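Side-chain contacts in virulence factor (Pectobacterium carotovorum, PDB 2W3Y), which acts as an S-palmitoylated virulence factor of a Drosophila pathogen and binds to lipid vesicles: residues A[8-11]-A[12-16]; A[89-92]-A[93-97]; A[142-145]-A[146-149]; A[226-230]-A[231-235]; A[252-255]-A[256-259]. All coordinates share one frame; numbering follows the deposited sequence.

Contact 1: A[8-11]-A[12-16]; sequences QDVD and LYFQN
The first turns of the N-terminal alpha-helix 9-18 bring Val10 and Phe14 together on the helix face that is turned into the protein, while Asp11 and Gln15 meet through a water on another face. Four successive i to i+4 backbone bonds hold the turns: Leu12 N to Gln8 O, Tyr13 N to Asp9 O, Phe14 N to Val10 O and Gln15 N to Asp11 O. The last is the shortest, 2.8 Å from Gln15 N to Asp11 O. Val10 and Phe14 run side by side and point the same way, with Val10 CG1 4.1 Å from Phe14 CE1. The Phe14 ring also brings its edge to the backbone: Val10 O lies near the ring plane, 3.3 Å from Phe14 CD1. This apolar face is buried against helices 57-81, 91-105 and 237-250, where Phe246 meets the Phe14 ring edge-to-face.

Leu12 takes the more exposed side. Its CG stands beside its own backbone N (chi1 -57°), and this brings the branch point to 3.1 Å from Gln8 O. Asp11 and Gln15 both put CG anti to the backbone N, and Gln15 then bends at chi2 (87°), which turns OE1 to the side where the water sits. Asp11 OD1 has its partners on helix 237-250, a salt bridge to Lys249 and a hydrogen bond to Tyr250; Lys249 also binds Gln15 OE1. One water closes the local link, donating to Asp11 OD2 at 2.6 Å and to Gln15 OE1 at 2.9 Å.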
# COMPACT_ATOMS: atom_id res chain seq x y z
N GLN A 8 -2.23 24.09 1.67
CA GLN A 8 -2.56 24.59 0.29
C GLN A 8 -1.36 24.54 -0.67
O GLN A 8 -1.53 24.65 -1.88
CB GLN A 8 -3.17 26.00 0.34
CG GLN A 8 -4.70 26.02 0.58
CD GLN A 8 -5.51 25.52 -0.62
OE1 GLN A 8 -5.29 25.95 -1.76
NE2 GLN A 8 -6.46 24.62 -0.37
N ASP A 9 -0.15 24.36 -0.12
CA ASP A 9 1.02 24.08 -0.95
C ASP A 9 0.94 22.68 -1.58
O ASP A 9 1.49 22.44 -2.65
CB ASP A 9 2.36 24.30 -0.20
CG ASP A 9 2.24 24.16 1.32
OD1 ASP A 9 3.29 24.28 1.99
OD2 ASP A 9 1.13 23.93 1.84
N VAL A 10 0.22 21.78 -0.91
CA VAL A 10 -0.11 20.47 -1.48
C VAL A 10 -1.11 20.62 -2.62
O VAL A 10 -0.93 20.02 -3.69
CB VAL A 10 -0.68 19.51 -0.43
CG1 VAL A 10 -0.38 18.07 -0.81
CG2 VAL A 10 -0.09 19.83 0.91
N ASP A 11 -2.17 21.41 -2.40
CA ASP A 11 -3.14 21.75 -3.45
C ASP A 11 -2.47 22.31 -4.72
O ASP A 11 -2.79 21.87 -5.84
CB ASP A 11 -4.23 22.69 -2.93
CG ASP A 11 -5.16 23.21 -4.05
OD1 ASP A 11 -5.70 22.41 -4.84
OD2 ASP A 11 -5.33 24.45 -4.15
N LEU A 12 -1.53 23.24 -4.55
CA LEU A 12 -0.81 23.83 -5.68
C LEU A 12 0.06 22.81 -6.43
O LEU A 12 0.14 22.84 -7.66
CB LEU A 12 0.05 25.01 -5.22
CG LEU A 12 -0.63 26.18 -4.48
CD1 LEU A 12 0.40 27.19 -3.98
CD2 LEU A 12 -1.69 26.85 -5.36
N TYR A 13 0.70 21.92 -5.67
CA TYR A 13 1.53 20.86 -6.23
C TYR A 13 0.71 19.96 -7.17
O TYR A 13 1.11 19.67 -8.30
CB TYR A 13 2.19 20.03 -5.11
CG TYR A 13 3.06 18.91 -5.63
CD1 TYR A 13 4.37 19.17 -6.06
CD2 TYR A 13 2.57 17.60 -5.73
CE1 TYR A 13 5.17 18.16 -6.58
CE2 TYR A 13 3.37 16.58 -6.23
CZ TYR A 13 4.67 16.86 -6.65
OH TYR A 13 5.46 15.86 -7.15
N PHE A 14 -0.45 19.56 -6.67
CA PHE A 14 -1.37 18.70 -7.42
C PHE A 14 -2.07 19.44 -8.56
O PHE A 14 -2.27 18.86 -9.63
CB PHE A 14 -2.35 18.03 -6.46
CG PHE A 14 -1.80 16.79 -5.81
CD1 PHE A 14 -0.84 16.89 -4.79
CD2 PHE A 14 -2.20 15.52 -6.23
CE1 PHE A 14 -0.29 15.73 -4.20
CE2 PHE A 14 -1.68 14.37 -5.64
CZ PHE A 14 -0.72 14.47 -4.62
N GLN A 15 -2.41 20.72 -8.34
CA GLN A 15 -3.00 21.56 -9.41
C GLN A 15 -2.06 21.61 -10.61
O GLN A 15 -2.51 21.51 -11.76
CB GLN A 15 -3.34 22.98 -8.90
CG GLN A 15 -4.12 23.87 -9.90
CD GLN A 15 -5.66 23.70 -9.84
OE1 GLN A 15 -6.30 24.08 -8.88
NE2 GLN A 15 -6.23 23.14 -10.90
N ASN A 16 -0.77 21.72 -10.35
CA ASN A 16 0.23 21.80 -11.41
C ASN A 16 0.39 20.49 -12.17
O ASN A 16 0.52 20.49 -13.41
CB ASN A 16 1.57 22.26 -10.85
CG ASN A 16 2.64 22.33 -11.91
OD1 ASN A 16 3.64 21.61 -11.86
ND2 ASN A 16 2.43 23.19 -12.92
O HOH W 1 -5.66 25.61 -6.47

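Contact 2: A[89-92]-A[93-97]; sequences YHYD and IWKEV
His90, at the N-cap position, leads residues 89-92 into helix 91-105, and its carbonyl makes the first bond of the turn. Ile93 N reaches His90 O at 3.1 Å, with a bent N-H...O angle of 137° and the donor well above the carbonyl plane. Regular helical bonds follow, from Lys95 N to Tyr91 O at 2.8 Å and from Glu96 N to Asp92 O at 3.0 Å.

The same His90 carbonyl also meets an aromatic edge: Trp94 CD1 lies 3.4 Å from His90 O, which is close to the indole plane. The indole N-H is used just upstream, where Trp94 NE1 bonds to the carbonyl of Lys88. The Tyr91 ring and the Lys95 chain, one turn apart, cross at about a right angle, Tyr91 CE2 being 3.9 Å from Lys95 CB. The Tyr91 hydroxyl is bonded to the carbonyl of Ile193. Lys95 leaves the backbone extended and bends at chi3 (74°), which sets its ammonium beside Asp92 in a long salt bridge, Asp92 OD2 to Lys95 NZ at 3.6 Å.

Trp94 touches Ser75 and Val78 of helix 57-81 as well as Leu169 and Ala171 of strand 166-179, so this turn joins a helix and the sheet, while Glu96 and Val97 lean on Tyr13 of helix 9-18.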
# COMPACT_ATOMS: atom_id res chain seq x y z
N TYR A 89 6.14 3.18 -13.09
CA TYR A 89 6.58 2.19 -12.12
C TYR A 89 7.95 2.51 -11.49
O TYR A 89 8.61 1.64 -10.94
CB TYR A 89 6.53 0.78 -12.75
CG TYR A 89 5.17 0.48 -13.34
CD1 TYR A 89 4.14 -0.03 -12.54
CD2 TYR A 89 4.89 0.75 -14.68
CE1 TYR A 89 2.88 -0.28 -13.07
CE2 TYR A 89 3.62 0.52 -15.22
CZ TYR A 89 2.62 -0.01 -14.40
OH TYR A 89 1.36 -0.22 -14.91
N HIS A 90 8.36 3.78 -11.57
CA HIS A 90 9.62 4.21 -10.96
C HIS A 90 9.33 4.71 -9.57
O HIS A 90 8.63 5.71 -9.40
CB HIS A 90 10.31 5.31 -11.79
CG HIS A 90 11.04 4.79 -13.00
ND1 HIS A 90 11.90 5.57 -13.74
CD2 HIS A 90 11.04 3.57 -13.57
CE1 HIS A 90 12.39 4.85 -14.73
NE2 HIS A 90 11.89 3.63 -14.65
N TYR A 91 9.88 4.01 -8.58
CA TYR A 91 9.62 4.35 -7.17
C TYR A 91 9.90 5.83 -6.81
O TYR A 91 9.18 6.43 -6.00
CB TYR A 91 10.41 3.45 -6.24
CG TYR A 91 10.13 3.75 -4.79
CD1 TYR A 91 8.94 3.32 -4.20
CD2 TYR A 91 11.02 4.51 -4.02
CE1 TYR A 91 8.64 3.62 -2.88
CE2 TYR A 91 10.72 4.81 -2.68
CZ TYR A 91 9.53 4.35 -2.13
OH TYR A 91 9.19 4.60 -0.84
N ASP A 92 10.94 6.41 -7.41
CA ASP A 92 11.33 7.78 -7.07
C ASP A 92 10.23 8.80 -7.36
O ASP A 92 10.10 9.78 -6.64
CB ASP A 92 12.67 8.16 -7.71
CG ASP A 92 13.88 7.51 -7.00
OD1 ASP A 92 14.88 7.17 -7.70
OD2 ASP A 92 13.86 7.35 -5.74
N ILE A 93 9.41 8.57 -8.38
CA ILE A 93 8.25 9.44 -8.69
C ILE A 93 7.12 9.30 -7.66
O ILE A 93 6.51 10.31 -7.24
CB ILE A 93 7.74 9.22 -10.12
CG1 ILE A 93 8.85 9.58 -11.14
CG2 ILE A 93 6.46 10.02 -10.37
CD1 ILE A 93 8.58 9.13 -12.56
N TRP A 94 6.83 8.06 -7.26
CA TRP A 94 5.94 7.77 -6.11
C TRP A 94 6.42 8.43 -4.81
O TRP A 94 5.62 8.98 -4.04
CB TRP A 94 5.81 6.24 -5.91
CG TRP A 94 5.01 5.54 -7.00
CD1 TRP A 94 5.47 5.15 -8.23
CD2 TRP A 94 3.63 5.14 -6.94
NE1 TRP A 94 4.45 4.55 -8.94
CE2 TRP A 94 3.32 4.53 -8.18
CE3 TRP A 94 2.63 5.25 -5.96
CZ2 TRP A 94 2.03 4.03 -8.47
CZ3 TRP A 94 1.36 4.76 -6.25
CH2 TRP A 94 1.08 4.15 -7.50
N LYS A 95 7.73 8.37 -4.55
CA LYS A 95 8.28 9.02 -3.37
C LYS A 95 8.12 10.57 -3.40
O LYS A 95 7.75 11.17 -2.39
CB LYS A 95 9.74 8.60 -3.14
CG LYS A 95 10.37 9.16 -1.86
CD LYS A 95 11.79 8.63 -1.65
CE LYS A 95 12.78 9.29 -2.61
NZ LYS A 95 14.18 8.74 -2.47
N GLU A 96 8.40 11.18 -4.55
CA GLU A 96 8.22 12.64 -4.74
C GLU A 96 6.79 13.10 -4.40
O GLU A 96 6.58 14.11 -3.72
CB GLU A 96 8.61 13.05 -6.17
CG GLU A 96 8.41 14.55 -6.56
CD GLU A 96 9.54 15.47 -6.09
OE1 GLU A 96 10.42 15.02 -5.32
OE2 GLU A 96 9.54 16.66 -6.51
N VAL A 97 5.81 12.32 -4.85
CA VAL A 97 4.39 12.65 -4.68
C VAL A 97 3.94 12.43 -3.22
O VAL A 97 3.22 13.26 -2.65
CB VAL A 97 3.50 11.88 -5.71
CG1 VAL A 97 2.02 11.95 -5.35
CG2 VAL A 97 3.74 12.39 -7.16

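Contact 3: A[142-145]-A[146-149]; sequences TGFA and TFLQ. With PLM (palmitic acid), chain C.
Thr142 O is gripped twice: Thr146 N donates to it at 3.1 Å, as the i to i+4 bond of the helix, and water 2 donates to it at 2.9 Å. The Thr146 hydroxyl stands close by, with OG1 beside its own backbone N (chi1 -62°), and makes a longer bond to the same water. The Thr142 hydroxyl is engaged elsewhere, with Asn140. Phe147 N, Leu148 N and Gln149 N bond in turn to Gly143 O, Phe144 O and Ala145 O; the shortest of these is Leu148 N to Phe144 O, 2.9 Å.

The apolar side gathers around Phe144. Its side chain runs alongside Leu148, both pointing the same way, and Leu148 CB sits over one ring face. Further out, Phe144 CE2 is 4.0 Å from Leu148 CD2, and Phe144 CZ lies equally far from Leu148 CD1, so both methyls of the leucine reach the ring. The Phe147 side chain meets Phe144 at a slant, with Phe144 CE1 4.1 Å from Phe147 CD2. Phe144 also packs on Ala126, Val129 and Ile130 of helix 125-134, Phe147 on Gln43 of strand 40-49 and on Phe262, and both rings on Gln45.

Leu148 also faces the lipid. Its CG is anti to the backbone N (chi1 -165°), and the branch touches the palmitic acid at its third and fifth carbons, with Leu148 CG 3.7 Å from palmitic acid C3. The arrangement is an alpha-helical turn whose buried leucine lies between the Phe144 ring and the acyl chain, forming part of the palmitate-binding site of this S-palmitoylated protein.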
# COMPACT_ATOMS: atom_id res chain seq x y z
N THR A 142 -4.67 -17.30 5.08
CA THR A 142 -4.94 -18.20 3.94
C THR A 142 -5.68 -17.53 2.80
O THR A 142 -5.49 -17.92 1.64
CB THR A 142 -5.71 -19.50 4.35
OG1 THR A 142 -6.96 -19.14 4.96
CG2 THR A 142 -4.87 -20.35 5.30
N GLY A 143 -6.54 -16.56 3.12
CA GLY A 143 -7.23 -15.75 2.11
C GLY A 143 -6.28 -14.92 1.25
O GLY A 143 -6.37 -14.93 0.02
N PHE A 144 -5.39 -14.17 1.90
CA PHE A 144 -4.33 -13.44 1.18
C PHE A 144 -3.44 -14.40 0.38
O PHE A 144 -3.07 -14.10 -0.77
CB PHE A 144 -3.50 -12.59 2.15
CG PHE A 144 -2.34 -11.89 1.51
CD1 PHE A 144 -2.55 -10.79 0.67
CD2 PHE A 144 -1.03 -12.31 1.73
CE1 PHE A 144 -1.47 -10.13 0.06
CE2 PHE A 144 0.06 -11.66 1.11
CZ PHE A 144 -0.17 -10.56 0.28
N ALA A 145 -3.10 -15.55 0.97
CA ALA A 145 -2.29 -16.56 0.27
C ALA A 145 -2.90 -17.02 -1.05
O ALA A 145 -2.18 -17.15 -2.06
CB ALA A 145 -1.96 -17.77 1.18
N THR A 146 -4.22 -17.26 -1.06
CA THR A 146 -4.95 -17.57 -2.29
C THR A 146 -4.91 -16.40 -3.28
O THR A 146 -4.68 -16.60 -4.48
CB THR A 146 -6.43 -18.03 -2.03
OG1 THR A 146 -6.42 -19.24 -1.26
CG2 THR A 146 -7.17 -18.29 -3.33
N PHE A 147 -5.13 -15.18 -2.79
CA PHE A 147 -5.06 -14.02 -3.67
C PHE A 147 -3.69 -13.92 -4.38
O PHE A 147 -3.61 -13.71 -5.60
CB PHE A 147 -5.32 -12.71 -2.91
CG PHE A 147 -4.82 -11.49 -3.66
CD1 PHE A 147 -5.56 -10.97 -4.72
CD2 PHE A 147 -3.58 -10.92 -3.35
CE1 PHE A 147 -5.10 -9.88 -5.45
CE2 PHE A 147 -3.10 -9.83 -4.08
CZ PHE A 147 -3.86 -9.32 -5.13
N LEU A 148 -2.62 -14.03 -3.59
CA LEU A 148 -1.26 -13.77 -4.06
C LEU A 148 -0.83 -14.86 -5.03
O LEU A 148 -0.18 -14.58 -6.04
CB LEU A 148 -0.28 -13.65 -2.88
CG LEU A 148 1.10 -13.03 -3.14
CD1 LEU A 148 1.01 -11.53 -3.47
CD2 LEU A 148 2.05 -13.31 -1.99
N GLN A 149 -1.23 -16.10 -4.71
CA GLN A 149 -0.93 -17.24 -5.56
C GLN A 149 -1.52 -17.06 -6.96
O GLN A 149 -0.81 -17.23 -7.98
CB GLN A 149 -1.40 -18.53 -4.88
CG GLN A 149 -1.25 -19.78 -5.71
CD GLN A 149 -1.38 -21.04 -4.88
OE1 GLN A 149 -2.38 -21.25 -4.18
NE2 GLN A 149 -0.36 -21.88 -4.94
C1 PLM C . 3.04 -16.67 -5.04
O2 PLM C . 3.07 -17.62 -5.88
C2 PLM C . 4.12 -15.60 -5.06
C3 PLM C . 3.63 -14.24 -5.55
C4 PLM C . 4.73 -13.18 -5.59
C5 PLM C . 5.07 -12.61 -4.21
C6 PLM C . 6.49 -12.06 -4.13
C7 PLM C . 6.66 -11.14 -2.93
C8 PLM C . 8.10 -11.08 -2.40
C9 PLM C . 8.72 -9.73 -2.75
CA PLM C . 8.99 -8.84 -1.53
CB PLM C . 8.10 -7.60 -1.54
CC PLM C . 7.92 -7.08 -0.12
CD PLM C . 6.49 -6.64 0.15
CE PLM C . 6.47 -5.17 0.54
CF PLM C . 5.17 -4.79 1.24
O HOH W 2 -4.27 -20.41 0.88

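Contact 4: A[226-230]-A[231-235]; sequences GTFRI and EEYFS
The guanidinium of Arg229 is met at its edge by Glu232 OE1, close to the guanidinium plane, in a salt bridge of 2.6 Å from Arg229 NH1 to Glu232 OE1. The oxygen is approached on its syn side; the two planes stand 56° apart, and one N-H, that of NH1, makes the bond. Arg229 bends at chi3 (-103°) and its CD rests against the carboxylate, 3.1 Å from Glu232 OE2. The other terminal nitrogen, NH2, is bonded to the carbonyl of Ala104.

The Phe234 ring has Tyr233 CE2 over one face, offset toward the rim, and Ile230 O at its edge, 3.4 Å from Phe234 CD2. Ile230 lies alongside this ring, pointing the same way, with Ile230 CD1 3.7 Å from Phe234 CE2. Phe228, the last residue of the strand, slants across Tyr233 and puts its CE2 3.9 Å from Tyr233 CB.

Arg229, the N-cap residue, is the centre of an inverse gamma turn, and its carbonyl accepts Tyr233 N at 3.1 Å. Phe234 N binds Ile230 O in the same helical fashion, and the Ser235 hydroxyl donates to Glu231 O.

Strand 214-228 thus turns sharply into the short helix 230-235. Phe228, Tyr233 and Phe234 pack on Met67, Leu66 and Ala62 of helix 57-81, Pro189 of strand 185-198 backs Phe228 and Ile230, and helix 237-250 adds Phe239, against the salt-bridged pair, and Asp244, bonded to the Tyr233 hydroxyl.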
# COMPACT_ATOMS: atom_id res chain seq x y z
N GLY A 226 3.34 7.40 6.33
CA GLY A 226 3.04 8.11 7.55
C GLY A 226 1.76 7.61 8.17
O GLY A 226 1.07 6.77 7.59
N THR A 227 1.46 8.13 9.35
CA THR A 227 0.25 7.80 10.10
C THR A 227 -0.76 8.92 9.84
O THR A 227 -0.42 10.10 9.97
CB THR A 227 0.56 7.73 11.60
OG1 THR A 227 1.57 6.73 11.84
CG2 THR A 227 -0.69 7.40 12.44
N PHE A 228 -2.00 8.57 9.48
CA PHE A 228 -3.02 9.59 9.26
C PHE A 228 -3.53 10.22 10.57
O PHE A 228 -3.68 9.54 11.57
CB PHE A 228 -4.21 9.06 8.44
CG PHE A 228 -5.24 10.12 8.12
CD1 PHE A 228 -4.93 11.17 7.26
CD2 PHE A 228 -6.51 10.07 8.68
CE1 PHE A 228 -5.87 12.15 6.96
CE2 PHE A 228 -7.46 11.04 8.39
CZ PHE A 228 -7.14 12.08 7.53
N ARG A 229 -3.80 11.52 10.51
CA ARG A 229 -4.31 12.29 11.64
C ARG A 229 -5.81 12.04 11.81
O ARG A 229 -6.63 12.95 11.62
CB ARG A 229 -4.04 13.78 11.41
CG ARG A 229 -2.58 14.15 11.36
CD ARG A 229 -2.39 15.62 11.67
NE ARG A 229 -2.15 16.42 10.48
CZ ARG A 229 -2.33 17.73 10.41
NH1 ARG A 229 -2.80 18.41 11.44
NH2 ARG A 229 -2.07 18.36 9.27
N ILE A 230 -6.16 10.81 12.16
CA ILE A 230 -7.57 10.40 12.27
C ILE A 230 -8.32 11.10 13.42
O ILE A 230 -9.52 11.39 13.31
CB ILE A 230 -7.71 8.84 12.35
CG1 ILE A 230 -9.15 8.38 12.12
CG2 ILE A 230 -7.13 8.29 13.65
CD1 ILE A 230 -9.65 8.55 10.69
N GLU A 231 -7.59 11.37 14.50
CA GLU A 231 -8.10 12.05 15.70
C GLU A 231 -8.54 13.48 15.39
O GLU A 231 -9.64 13.89 15.76
CB GLU A 231 -7.05 12.07 16.81
CG GLU A 231 -6.59 10.68 17.30
CD GLU A 231 -5.53 10.02 16.40
OE1 GLU A 231 -5.27 8.81 16.62
OE2 GLU A 231 -4.97 10.68 15.48
N GLU A 232 -7.68 14.22 14.68
CA GLU A 232 -7.97 15.56 14.21
C GLU A 232 -9.05 15.60 13.14
O GLU A 232 -9.81 16.57 13.08
CB GLU A 232 -6.71 16.24 13.68
CG GLU A 232 -5.75 16.67 14.78
CD GLU A 232 -4.32 16.84 14.29
OE1 GLU A 232 -4.03 17.88 13.64
OE2 GLU A 232 -3.49 15.94 14.56
N TYR A 233 -9.13 14.57 12.30
CA TYR A 233 -10.17 14.49 11.27
C TYR A 233 -11.57 14.42 11.90
O TYR A 233 -12.53 14.99 11.37
CB TYR A 233 -9.92 13.30 10.32
CG TYR A 233 -10.97 13.13 9.24
CD1 TYR A 233 -10.86 13.80 8.02
CD2 TYR A 233 -12.08 12.32 9.46
CE1 TYR A 233 -11.85 13.64 7.03
CE2 TYR A 233 -13.06 12.16 8.49
CZ TYR A 233 -12.94 12.82 7.28
OH TYR A 233 -13.92 12.64 6.33
N PHE A 234 -11.69 13.71 13.02
CA PHE A 234 -12.97 13.57 13.70
C PHE A 234 -13.24 14.63 14.78
O PHE A 234 -14.35 14.68 15.32
CB PHE A 234 -13.11 12.16 14.28
CG PHE A 234 -13.60 11.13 13.30
CD1 PHE A 234 -14.97 10.98 13.06
CD2 PHE A 234 -12.70 10.31 12.63
CE1 PHE A 234 -15.43 10.02 12.16
CE2 PHE A 234 -13.15 9.35 11.72
CZ PHE A 234 -14.51 9.20 11.48
N SER A 235 -12.25 15.46 15.09
CA SER A 235 -12.42 16.48 16.13
C SER A 235 -12.33 17.91 15.60
O SER A 235 -12.88 18.84 16.20
CB SER A 235 -11.43 16.27 17.28
OG SER A 235 -10.12 16.68 16.93
O HOH W 3 -2.91 9.27 14.18

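Contact 5: A[252-255]-A[256-259]; sequences GKAI and DDAD
Ala254 CB touches two carboxylates of the following turn, with Asp256 OD1 at 3.3 Å from Ala254 CB and Asp257 OD2 at 3.8 Å from it. The two acids arrive by different torsions: Asp256 has CG between its backbone N and carbonyl carbon (chi1 72°), whereas Asp257 places CG beside its own N and anti to the carbonyl carbon (chi1 -65°). Both acidic groups lie at the exposed surface, and Asp257 CB also rests near the Ala254 carbonyl.

Beneath them the backbone winds through a short 3-10 turn with i to i+3 bonds. Asp257 N donates to Ala254 O at 3.2 Å, and Ala258 N donates to Ile255 O at 3.0 Å. Each N-H points fairly straight at its oxygen, but in both cases the donor stands well above the carbonyl plane. Ala258 CB tucks in against the turn, 3.4 Å from Ile255 O.

Ile255 takes the buried side of the turn. Its side chain is directed at Glu68, Val71 and Ala72 of helix 57-81, with Ile32 and Tyr44 also against it. Just before the turn, Lys253 binds the carbonyls of Ser26 and Thr29 through its ammonium. The segment is therefore a connection on the surface, running from helix 237-250 to strand 262-266, pinned by one isoleucine to helix 57-81 and to strand 40-49, whose Tyr44 also touches Ala258.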
# COMPACT_ATOMS: atom_id res chain seq x y z
N GLY A 252 -8.78 9.87 -7.75
CA GLY A 252 -8.43 8.88 -8.76
C GLY A 252 -9.54 7.83 -8.88
O GLY A 252 -10.38 7.72 -8.00
N LYS A 253 -9.54 7.08 -9.98
CA LYS A 253 -10.38 5.89 -10.11
C LYS A 253 -10.18 4.96 -8.91
O LYS A 253 -9.09 4.89 -8.35
CB LYS A 253 -10.00 5.14 -11.40
CG LYS A 253 -10.96 5.35 -12.56
CD LYS A 253 -10.73 6.65 -13.26
CE LYS A 253 -11.59 6.71 -14.52
NZ LYS A 253 -11.82 8.11 -14.97
N ALA A 254 -11.24 4.26 -8.52
CA ALA A 254 -11.19 3.36 -7.37
C ALA A 254 -10.11 2.27 -7.50
O ALA A 254 -10.09 1.51 -8.48
CB ALA A 254 -12.57 2.73 -7.12
N ILE A 255 -9.22 2.19 -6.51
CA ILE A 255 -8.24 1.09 -6.46
C ILE A 255 -8.88 -0.28 -6.28
O ILE A 255 -8.31 -1.29 -6.69
CB ILE A 255 -7.07 1.32 -5.45
CG1 ILE A 255 -7.56 1.29 -3.99
CG2 ILE A 255 -6.29 2.60 -5.79
CD1 ILE A 255 -6.46 1.23 -2.94
N ASP A 256 -10.09 -0.32 -5.70
CA ASP A 256 -10.81 -1.61 -5.58
C ASP A 256 -11.31 -2.20 -6.91
O ASP A 256 -11.74 -3.36 -6.95
CB ASP A 256 -11.89 -1.57 -4.48
CG ASP A 256 -13.12 -0.73 -4.84
OD1 ASP A 256 -13.24 -0.27 -5.99
OD2 ASP A 256 -13.99 -0.55 -3.95
N ASP A 257 -11.24 -1.42 -7.99
CA ASP A 257 -11.47 -1.93 -9.35
C ASP A 257 -10.20 -2.48 -10.05
O ASP A 257 -10.31 -3.08 -11.13
CB ASP A 257 -12.12 -0.88 -10.27
CG ASP A 257 -13.53 -0.50 -9.83
OD1 ASP A 257 -14.27 -1.37 -9.30
OD2 ASP A 257 -13.90 0.68 -10.03
N ALA A 258 -9.02 -2.29 -9.47
CA ALA A 258 -7.78 -2.81 -10.08
C ALA A 258 -7.65 -4.34 -9.99
O ALA A 258 -8.07 -4.97 -9.03
CB ALA A 258 -6.54 -2.13 -9.47
N ASP A 259 -7.04 -4.93 -11.02
CA ASP A 259 -6.75 -6.36 -11.05
C ASP A 259 -5.79 -6.80 -9.92
O ASP A 259 -5.85 -7.94 -9.48
CB ASP A 259 -6.18 -6.76 -12.43
CG ASP A 259 -7.08 -6.33 -13.58
OD1 ASP A 259 -7.88 -7.17 -14.03
OD2 ASP A 259 -7.00 -5.14 -14.02

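In the fold
The five contacts follow one another along the chain without overlap. Contacts 1 and 2 lie on the same side of the molecule, centres 17 Å apart, and they touch where Tyr13 and Phe14 of helix 9-18 meet Glu96 and Val97 of helix 91-105. Contact 3, on helix 142-159 beside the palmitate, lies across the chain's centre from contacts 1, 2 and 4, about 38 Å from contact 1 between centres. Contact 5 approaches contact 3 to about 5 Å between nearest atoms. Helix 57-81 packs against contacts 1, 2, 4 and 5, so four of the five turns share one helical neighbour, while the lipid meets contact 3 alone.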